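Local coordinates for aspartokinase 1, chloroplastic (PDB 2CDQ), which phosphorylates L-aspartate with ATP to open the plant pathway to lysine, threonine, methionine and isoleucine, with lysine and S-adenosylmethionine as allosteric effectors, at residues I61-M66 and C149-I154; Q168-E173 and I211-L216; I422-G427 and N461-V466. One frame throughout, in Å; residues are numbered along the deposited sequence.

Along the chain the three contacts come in series, 61-66 with 149-154, then 168-173 with 211-216, then 422-427 with 461-466. Interactions 1 and 2 both belong to the amino acid kinase domain, with centres about 8 Å apart. They share its mixed sheet, where strands 59-63 and 209-219 are neighbours, and a salt bridge from Arg153 to Asp170 joins them directly. Ser64 and Ala65 line a bound-lysine pocket and Thr213 lies close to the substrate-binding Glu148, so both contacts lie beside the substrate site. Interaction 3 lies in the regulatory ACT region, across the centre of the chain, its centre about 36 and 37 Å from those of interactions 1 and 2.

Interaction 1. Residues I61-M66 and C149-I154; sequences IVLSAM and CLSTRI. With LYS (lysine), chain D.
Ser151, on helix 137-161, turns its hydroxyl onto the backbone carbonyl of Ser64, just past the end of strand 59-63. With OG anti to the backbone N (chi1 178°), the hydroxyl donates a hydrogen bond of 2.6 Å from Ser151 OG to Ser64 O. The donor lies in the carbonyl plane, at a C=O...donor angle of 158°, so the approach is well directed. Ser151 CB packs on the same loop, 3.8 Å from Ala65 CA.

Leu63 approaches this serine from the strand. Its CD1 branch reaches Ser151 OG at 3.9 Å, while its CB meets the methyl of Thr152, Leu63 CB to Thr152 CG2 also being 3.9 Å. Thr152 thus presents carbon to the strand; its OG1 is hydrogen-bonded to Glu148 O, one turn earlier in the helix, and to Gln168 OE1. Farther along, the side chains of Met66 and Ile154 cross at about a right angle, with Met66 SD 4.0 Å from Ile154 CD1. The sulfur makes the contact; the bend at chi3 (74°) carries CE away from Ile154. His101 of helix 92-108 packs against both residues.

CB of Ser64 is directed away from the helix, and its OG is hydrogen-bonded to Ser233 OG. A bound lysine lies on that side, its N 3.2 Å from Ala65 N and its O 3.4 Å from Ser64 CB; its pocket includes Glu148, the substrate-binding residue, and Ser64 probably contributes to ATP binding as well. Chemically, the buried Ser64 carbonyl takes its hydrogen bond from a helix side chain set among apolar contacts, so the loop that touches the bound lysine is linked to the helix that carries Glu148.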
loop_
_atom_site.group_PDB
_atom_site.type_symbol
_atom_site.label_atom_id
_atom_site.label_comp_id
_atom_site.label_asym_id
_atom_site.label_seq_id
_atom_site.Cartn_x
_atom_site.Cartn_y
_atom_site.Cartn_z
ATOM N N ILE A 61 17.159 -31.593 20.810
ATOM C CA ILE A 61 16.894 -31.780 19.389
ATOM C C ILE A 61 15.421 -31.561 19.059
ATOM O O ILE A 61 14.534 -32.150 19.681
ATOM C CB ILE A 61 17.379 -33.166 18.898
ATOM C CG1 ILE A 61 18.825 -33.433 19.354
ATOM C CG2 ILE A 61 17.225 -33.299 17.376
ATOM C CD1 ILE A 61 19.895 -32.479 18.772
ATOM N N VAL A 62 15.179 -30.687 18.088
ATOM C CA VAL A 62 13.836 -30.418 17.594
ATOM C C VAL A 62 13.725 -31.005 16.200
ATOM O O VAL A 62 14.458 -30.602 15.290
ATOM C CB VAL A 62 13.533 -28.898 17.545
ATOM C CG1 VAL A 62 12.145 -28.643 16.972
ATOM C CG2 VAL A 62 13.629 -28.291 18.927
ATOM N N LEU A 63 12.813 -31.958 16.032
ATOM C CA LEU A 63 12.626 -32.608 14.738
ATOM C C LEU A 63 11.304 -32.276 14.072
ATOM O O LEU A 63 10.255 -32.247 14.717
ATOM C CB LEU A 63 12.751 -34.129 14.851
ATOM C CG LEU A 63 14.094 -34.759 15.202
ATOM C CD1 LEU A 63 13.956 -36.254 15.087
ATOM C CD2 LEU A 63 15.203 -34.254 14.296
ATOM N N SER A 64 11.379 -32.039 12.766
ATOM C CA SER A 64 10.204 -32.014 11.907
ATOM C C SER A 64 9.780 -33.450 11.582
ATOM O O SER A 64 10.400 -34.400 12.057
ATOM C CB SER A 64 10.523 -31.258 10.622
ATOM O OG SER A 64 10.780 -29.892 10.898
ATOM N N ALA A 65 8.727 -33.609 10.782
ATOM C CA ALA A 65 8.324 -34.926 10.297
ATOM C C ALA A 65 9.289 -35.376 9.205
ATOM O O ALA A 65 9.984 -34.546 8.620
ATOM C CB ALA A 65 6.914 -34.875 9.766
ATOM N N MET A 66 9.337 -36.678 8.932
ATOM C CA MET A 66 10.228 -37.224 7.893
ATOM C C MET A 66 9.864 -36.683 6.516
ATOM O O MET A 66 8.771 -36.934 6.005
ATOM C CB MET A 66 10.216 -38.758 7.888
ATOM C CG MET A 66 10.775 -39.396 9.156
ATOM S SD MET A 66 11.097 -41.158 8.974
ATOM C CE MET A 66 12.574 -41.142 7.955
ATOM N N CYS A 149 5.346 -37.097 15.587
ATOM C CA CYS A 149 5.247 -38.159 16.581
ATOM C C CYS A 149 5.993 -39.409 16.139
ATOM O O CYS A 149 6.658 -40.057 16.949
ATOM C CB CYS A 149 3.791 -38.480 16.892
ATOM S SG CYS A 149 3.010 -37.196 17.869
ATOM N N LEU A 150 5.880 -39.739 14.853
ATOM C CA LEU A 150 6.637 -40.831 14.272
ATOM C C LEU A 150 8.111 -40.455 14.220
ATOM O O LEU A 150 8.968 -41.157 14.762
ATOM C CB LEU A 150 6.124 -41.141 12.875
ATOM C CG LEU A 150 4.796 -41.875 12.779
ATOM C CD1 LEU A 150 4.235 -41.707 11.384
ATOM C CD2 LEU A 150 4.956 -43.343 13.114
ATOM N N SER A 151 8.383 -39.321 13.582
ATOM C CA SER A 151 9.731 -38.823 13.360
ATOM C C SER A 151 10.611 -38.886 14.608
ATOM O O SER A 151 11.646 -39.553 14.608
ATOM C CB SER A 151 9.656 -37.394 12.843
ATOM O OG SER A 151 10.950 -36.862 12.660
ATOM N N THR A 152 10.191 -38.194 15.665
ATOM C CA THR A 152 10.948 -38.154 16.916
ATOM C C THR A 152 11.192 -39.535 17.532
ATOM O O THR A 152 12.303 -39.817 17.982
ATOM C CB THR A 152 10.291 -37.231 17.969
ATOM O OG1 THR A 152 8.874 -37.459 18.006
ATOM C CG2 THR A 152 10.565 -35.781 17.635
ATOM N N ARG A 153 10.158 -40.382 17.536
ATOM C CA ARG A 153 10.235 -41.724 18.138
ATOM C C ARG A 153 11.235 -42.655 17.445
ATOM O O ARG A 153 11.949 -43.411 18.108
ATOM C CB ARG A 153 8.853 -42.375 18.209
ATOM C CG ARG A 153 8.056 -41.952 19.423
ATOM C CD ARG A 153 6.632 -42.492 19.396
ATOM N NE ARG A 153 5.874 -42.041 20.561
ATOM C CZ ARG A 153 5.345 -40.827 20.698
ATOM N NH1 ARG A 153 5.473 -39.914 19.743
ATOM N NH2 ARG A 153 4.678 -40.520 21.798
ATOM N N ILE A 154 11.277 -42.595 16.117
ATOM C CA ILE A 154 12.268 -43.337 15.349
ATOM C C ILE A 154 13.668 -42.868 15.742
ATOM O O ILE A 154 14.516 -43.678 16.125
ATOM C CB ILE A 154 12.038 -43.202 13.823
ATOM C CG1 ILE A 154 10.804 -44.003 13.408
ATOM C CG2 ILE A 154 13.246 -43.684 13.052
ATOM C CD1 ILE A 154 10.280 -43.699 12.020
HETATM N N LYS D . 7.075 -30.902 10.126
HETATM C CA LYS D . 6.916 -30.282 8.778
HETATM C C LYS D . 8.205 -30.385 7.942
HETATM O O LYS D . 8.715 -31.487 7.725
HETATM C CB LYS D . 6.428 -28.834 8.910
HETATM C CG LYS D . 7.156 -28.011 9.974
HETATM C CD LYS D . 6.816 -26.536 9.863
HETATM C CE LYS D . 7.444 -25.903 8.627
HETATM N NZ LYS D . 7.088 -24.463 8.517
HETATM O OXT LYS D . 8.782 -29.406 7.457
#

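Interaction 2. Residues Q168-E173 and I211-L216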
loop_
_atom_site.group_PDB
_atom_site.type_symbol
_atom_site.label_atom_id
_atom_site.label_comp_id
_atom_site.label_asym_id
_atom_site.label_seq_id
_atom_site.Cartn_x
_atom_site.Cartn_y
_atom_site.Cartn_z
ATOM N N GLN A 168 12.454 -39.203 23.932
ATOM C CA GLN A 168 11.588 -38.509 22.987
ATOM C C GLN A 168 10.494 -37.770 23.737
ATOM O O GLN A 168 9.951 -38.275 24.720
ATOM C CB GLN A 168 11.004 -39.473 21.943
ATOM C CG GLN A 168 9.606 -40.021 22.233
ATOM C CD GLN A 168 8.491 -39.060 21.842
ATOM O OE1 GLN A 168 8.647 -38.221 20.949
ATOM N NE2 GLN A 168 7.360 -39.180 22.514
ATOM N N TYR A 169 10.179 -36.571 23.266
ATOM C CA TYR A 169 9.167 -35.750 23.895
ATOM C C TYR A 169 8.109 -35.320 22.897
ATOM O O TYR A 169 8.427 -34.759 21.846
ATOM C CB TYR A 169 9.808 -34.507 24.496
ATOM C CG TYR A 169 10.599 -34.743 25.758
ATOM C CD1 TYR A 169 11.991 -34.624 25.766
ATOM C CD2 TYR A 169 9.958 -35.068 26.956
ATOM C CE1 TYR A 169 12.721 -34.831 26.935
ATOM C CE2 TYR A 169 10.676 -35.274 28.127
ATOM C CZ TYR A 169 12.053 -35.154 28.111
ATOM O OH TYR A 169 12.760 -35.359 29.269
ATOM N N ASP A 170 6.852 -35.593 23.225
ATOM C CA ASP A 170 5.747 -34.961 22.532
ATOM C C ASP A 170 5.594 -33.565 23.130
ATOM O O ASP A 170 5.406 -33.419 24.342
ATOM C CB ASP A 170 4.464 -35.779 22.687
ATOM C CG ASP A 170 4.469 -37.048 21.843
ATOM O OD1 ASP A 170 5.443 -37.254 21.073
ATOM O OD2 ASP A 170 3.492 -37.840 21.944
ATOM N N ALA A 171 5.710 -32.544 22.283
ATOM C CA ALA A 171 5.623 -31.148 22.716
ATOM C C ALA A 171 4.351 -30.866 23.508
ATOM O O ALA A 171 4.387 -30.142 24.506
ATOM C CB ALA A 171 5.713 -30.216 21.523
ATOM N N PHE A 172 3.239 -31.453 23.065
ATOM C CA PHE A 172 1.936 -31.222 23.690
ATOM C C PHE A 172 1.808 -31.854 25.076
ATOM O O PHE A 172 0.898 -31.512 25.836
ATOM C CB PHE A 172 0.789 -31.677 22.777
ATOM C CG PHE A 172 0.922 -33.093 22.283
ATOM C CD1 PHE A 172 0.463 -34.160 23.049
ATOM C CD2 PHE A 172 1.485 -33.359 21.038
ATOM C CE1 PHE A 172 0.578 -35.473 22.592
ATOM C CE2 PHE A 172 1.600 -34.671 20.571
ATOM C CZ PHE A 172 1.146 -35.729 21.350
ATOM N N GLU A 173 2.729 -32.762 25.400
ATOM C CA GLU A 173 2.722 -33.457 26.688
ATOM C C GLU A 173 3.711 -32.845 27.693
ATOM O O GLU A 173 3.675 -33.180 28.877
ATOM C CB GLU A 173 2.996 -34.955 26.482
ATOM C CG GLU A 173 2.296 -35.894 27.474
ATOM C CD GLU A 173 3.134 -36.210 28.720
ATOM O OE1 GLU A 173 4.392 -36.189 28.635
ATOM O OE2 GLU A 173 2.529 -36.487 29.789
ATOM N N ILE A 211 14.511 -35.243 22.497
ATOM C CA ILE A 211 14.111 -35.210 21.096
ATOM C C ILE A 211 12.650 -34.778 21.036
ATOM O O ILE A 211 11.753 -35.585 21.279
ATOM C CB ILE A 211 14.295 -36.595 20.410
ATOM C CG1 ILE A 211 15.656 -37.223 20.761
ATOM C CG2 ILE A 211 14.104 -36.490 18.893
ATOM C CD1 ILE A 211 16.890 -36.452 20.286
ATOM N N VAL A 212 12.425 -33.503 20.716
ATOM C CA VAL A 212 11.090 -32.896 20.791
ATOM C C VAL A 212 10.424 -32.700 19.418
ATOM O O VAL A 212 11.065 -32.253 18.457
ATOM C CB VAL A 212 11.122 -31.531 21.536
ATOM C CG1 VAL A 212 9.730 -31.156 22.033
ATOM C CG2 VAL A 212 12.097 -31.574 22.709
ATOM N N THR A 213 9.134 -33.042 19.349
ATOM C CA THR A 213 8.287 -32.780 18.183
ATOM C C THR A 213 8.193 -31.272 17.958
ATOM O O THR A 213 8.107 -30.505 18.918
ATOM C CB THR A 213 6.867 -33.313 18.397
ATOM O OG1 THR A 213 6.288 -32.657 19.527
ATOM C CG2 THR A 213 6.873 -34.816 18.631
ATOM N N GLY A 214 8.176 -30.854 16.697
ATOM C CA GLY A 214 8.421 -29.459 16.378
ATOM C C GLY A 214 7.207 -28.595 16.111
ATOM O O GLY A 214 7.187 -27.404 16.428
ATOM N N PHE A 215 6.182 -29.179 15.526
ATOM C CA PHE A 215 5.131 -28.366 14.932
ATOM C C PHE A 215 3.922 -28.271 15.880
ATOM O O PHE A 215 2.876 -27.738 15.516
ATOM C CB PHE A 215 4.795 -28.993 13.567
ATOM C CG PHE A 215 3.952 -28.147 12.666
ATOM C CD1 PHE A 215 3.846 -26.777 12.836
ATOM C CD2 PHE A 215 3.279 -28.744 11.603
ATOM C CE1 PHE A 215 3.055 -26.020 11.978
ATOM C CE2 PHE A 215 2.499 -28.001 10.742
ATOM C CZ PHE A 215 2.385 -26.638 10.925
ATOM N N LEU A 216 4.098 -28.738 17.116
ATOM C CA LEU A 216 2.959 -29.119 17.954
ATOM C C LEU A 216 2.804 -28.406 19.299
ATOM O O LEU A 216 3.782 -27.963 19.911
ATOM C CB LEU A 216 2.962 -30.634 18.181
ATOM C CG LEU A 216 3.136 -31.540 16.964
ATOM C CD1 LEU A 216 3.173 -32.990 17.408
ATOM C CD2 LEU A 216 2.035 -31.317 15.937
#
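Tyr169 pairs with Val212 in a parallel bridge within the central sheet of the amino acid kinase fold, joining strands 166-169 and 209-219. Two backbone bonds set the register: Tyr169 N to Ile211 O at 2.7 Å, and Thr213 N to Tyr169 O at 3.1 Å. A second bridge matches Gln168 with Ile211.

Beyond them the strands part, and the side chain of Thr213 takes over. Its CB lies 4.1 Å from Tyr169 O, after which the two branches divide. CG2 passes close to the same carbonyl and comes 3.7 Å from Asp170 OD1, packing also on Thr152 of helix 137-161. OG1, set between the backbone N and the carbonyl carbon (chi1 61°), reaches the other way and accepts a hydrogen bond of 2.8 Å from Ala171 N, with an N-H...O angle of 165°. A side-chain oxygen thus replaces a backbone partner where the regular pairing stops.

Asp170 carries its charge elsewhere: OD2 forms a salt bridge with Arg153, and OD1 receives Gln168 NE2 from above the carboxylate plane, while Gln168 OE1 is hydrogen-bonded to Thr152 OG1. Ala171 CB points toward segment 211-216, 3.4 Å from Leu216 O. At the far end Phe172 and Leu216 lie side by side, and the methyl Leu216 CD1 sits at the edge of the phenyl ring, in its plane, 3.9 Å from Phe172 CE2.

Interaction 3. Residues I422-G427 and N461-V466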
loop_
_atom_site.group_PDB
_atom_site.type_symbol
_atom_site.label_atom_id
_atom_site.label_comp_id
_atom_site.label_asym_id
_atom_site.label_seq_id
_atom_site.Cartn_x
_atom_site.Cartn_y
_atom_site.Cartn_z
ATOM N N ILE A 422 8.268 -10.978 -8.064
ATOM C CA ILE A 422 8.828 -9.948 -7.187
ATOM C C ILE A 422 10.324 -10.174 -6.986
ATOM O O ILE A 422 10.738 -11.256 -6.578
ATOM C CB ILE A 422 8.188 -9.960 -5.771
ATOM C CG1 ILE A 422 6.686 -10.309 -5.802
ATOM C CG2 ILE A 422 8.509 -8.656 -5.028
ATOM C CD1 ILE A 422 5.743 -9.164 -5.613
ATOM N N ILE A 423 11.132 -9.159 -7.276
ATOM C CA ILE A 423 12.524 -9.138 -6.826
ATOM C C ILE A 423 12.590 -8.230 -5.604
ATOM O O ILE A 423 12.212 -7.062 -5.669
ATOM C CB ILE A 423 13.504 -8.639 -7.931
ATOM C CG1 ILE A 423 13.548 -9.630 -9.094
ATOM C CG2 ILE A 423 14.919 -8.403 -7.367
ATOM C CD1 ILE A 423 14.060 -9.029 -10.384
ATOM N N SER A 424 13.038 -8.780 -4.486
ATOM C CA SER A 424 13.223 -7.989 -3.276
ATOM C C SER A 424 14.701 -7.722 -3.047
ATOM O O SER A 424 15.508 -8.649 -3.025
ATOM C CB SER A 424 12.618 -8.692 -2.060
ATOM O OG SER A 424 11.234 -8.416 -1.936
ATOM N N LEU A 425 15.048 -6.449 -2.893
ATOM C CA LEU A 425 16.393 -6.055 -2.501
ATOM C C LEU A 425 16.462 -5.812 -0.998
ATOM O O LEU A 425 15.790 -4.921 -0.471
ATOM C CB LEU A 425 16.824 -4.804 -3.264
ATOM C CG LEU A 425 17.701 -4.926 -4.516
ATOM C CD1 LEU A 425 17.535 -6.253 -5.260
ATOM C CD2 LEU A 425 17.466 -3.731 -5.442
ATOM N N ILE A 426 17.263 -6.623 -0.315
ATOM C CA ILE A 426 17.482 -6.492 1.123
ATOM C C ILE A 426 18.873 -5.908 1.336
ATOM O O ILE A 426 19.880 -6.568 1.064
ATOM C CB ILE A 426 17.394 -7.862 1.849
ATOM C CG1 ILE A 426 16.255 -8.739 1.282
ATOM C CG2 ILE A 426 17.309 -7.668 3.360
ATOM C CD1 ILE A 426 14.838 -8.240 1.528
ATOM N N GLY A 427 18.934 -4.670 1.817
ATOM C CA GLY A 427 20.218 -3.998 1.975
ATOM C C GLY A 427 20.354 -3.064 3.165
ATOM O O GLY A 427 19.572 -3.110 4.125
ATOM N N ASN A 461 13.930 -3.642 3.078
ATOM C CA ASN A 461 13.334 -4.397 1.974
ATOM C C ASN A 461 12.646 -3.488 0.954
ATOM O O ASN A 461 11.688 -2.790 1.283
ATOM C CB ASN A 461 12.318 -5.399 2.558
ATOM C CG ASN A 461 11.639 -6.275 1.500
ATOM O OD1 ASN A 461 11.456 -5.879 0.349
ATOM N ND2 ASN A 461 11.240 -7.472 1.909
ATOM N N ILE A 462 13.131 -3.503 -0.284
ATOM C CA ILE A 462 12.431 -2.829 -1.383
ATOM C C ILE A 462 12.073 -3.821 -2.489
ATOM O O ILE A 462 12.919 -4.597 -2.932
ATOM C CB ILE A 462 13.223 -1.615 -1.937
ATOM C CG1 ILE A 462 12.443 -0.929 -3.063
ATOM C CG2 ILE A 462 14.625 -2.021 -2.385
ATOM C CD1 ILE A 462 13.223 0.147 -3.797
ATOM N N SER A 463 10.815 -3.797 -2.918
ATOM C CA SER A 463 10.321 -4.773 -3.882
ATOM C C SER A 463 10.047 -4.181 -5.264
ATOM O O SER A 463 9.459 -3.105 -5.379
ATOM C CB SER A 463 9.064 -5.456 -3.339
ATOM O OG SER A 463 9.344 -6.144 -2.131
ATOM N N PHE A 464 10.493 -4.890 -6.301
ATOM C CA PHE A 464 10.116 -4.591 -7.684
ATOM C C PHE A 464 9.213 -5.683 -8.211
ATOM O O PHE A 464 9.505 -6.869 -8.044
ATOM C CB PHE A 464 11.324 -4.563 -8.622
ATOM C CG PHE A 464 12.477 -3.756 -8.133
ATOM C CD1 PHE A 464 13.769 -4.243 -8.281
ATOM C CD2 PHE A 464 12.286 -2.513 -7.540
ATOM C CE1 PHE A 464 14.856 -3.510 -7.844
ATOM C CE2 PHE A 464 13.366 -1.769 -7.094
ATOM C CZ PHE A 464 14.655 -2.267 -7.244
ATOM N N ILE A 465 8.137 -5.290 -8.879
ATOM C CA ILE A 465 7.334 -6.258 -9.626
ATOM C C ILE A 465 7.785 -6.296 -11.088
ATOM O O ILE A 465 7.837 -5.276 -11.781
ATOM C CB ILE A 465 5.816 -6.027 -9.470
ATOM C CG1 ILE A 465 5.344 -6.573 -8.123
ATOM C CG2 ILE A 465 5.038 -6.695 -10.597
ATOM C CD1 ILE A 465 5.769 -5.744 -6.928
ATOM N N VAL A 466 8.113 -7.499 -11.530
ATOM C CA VAL A 466 8.722 -7.720 -12.813
ATOM C C VAL A 466 7.906 -8.833 -13.511
ATOM O O VAL A 466 6.976 -9.385 -12.906
ATOM C CB VAL A 466 10.212 -8.064 -12.572
ATOM C CG1 VAL A 466 10.436 -9.571 -12.449
ATOM C CG2 VAL A 466 11.101 -7.429 -13.621
#
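Phe464, Ile423 and Leu425 bury the most surface between two antiparallel strands, closely followed by Ile422; Phe464 and Ile423 stand directly opposite each other as a hydrogen-bonded pair. Phe464 N meets Ile423 O at 2.8 Å, nearly straight at 175°, and Ile423 N returns a bond of 2.9 Å to Phe464 O.

With CG beside the backbone N (chi1 -48°), the phenyl ring reaches past Ile423 to Leu425, whose side chain it crosses obliquely, Leu425 CD2 lying 3.6 Å from Phe464 CE1. Leu425 also packs its CB 3.7 Å from Ile462 CG2. Phe440 of helix 432-446 meets the ring and helix 468-483 packs on Ile423, placing the face of Ile423, Leu425 and Phe464 in the domain core. Val466 touches helix 468-483 too, its CG1 4.2 Å from Ile423 CD1.

The other face mixes isoleucines (Ile422, Ile426, Ile465) with a polar patch, where Ser424 OG and Ser463 OG share a 3.0 Å hydrogen bond and Glu379 of the second subunit packs on Ser424. Strands 332-339 and 452-455 flank the pair, completing a four-stranded antiparallel sheet with helices 432-446 and 468-483 on the Phe464 face, the arrangement characteristic of an ACT domain.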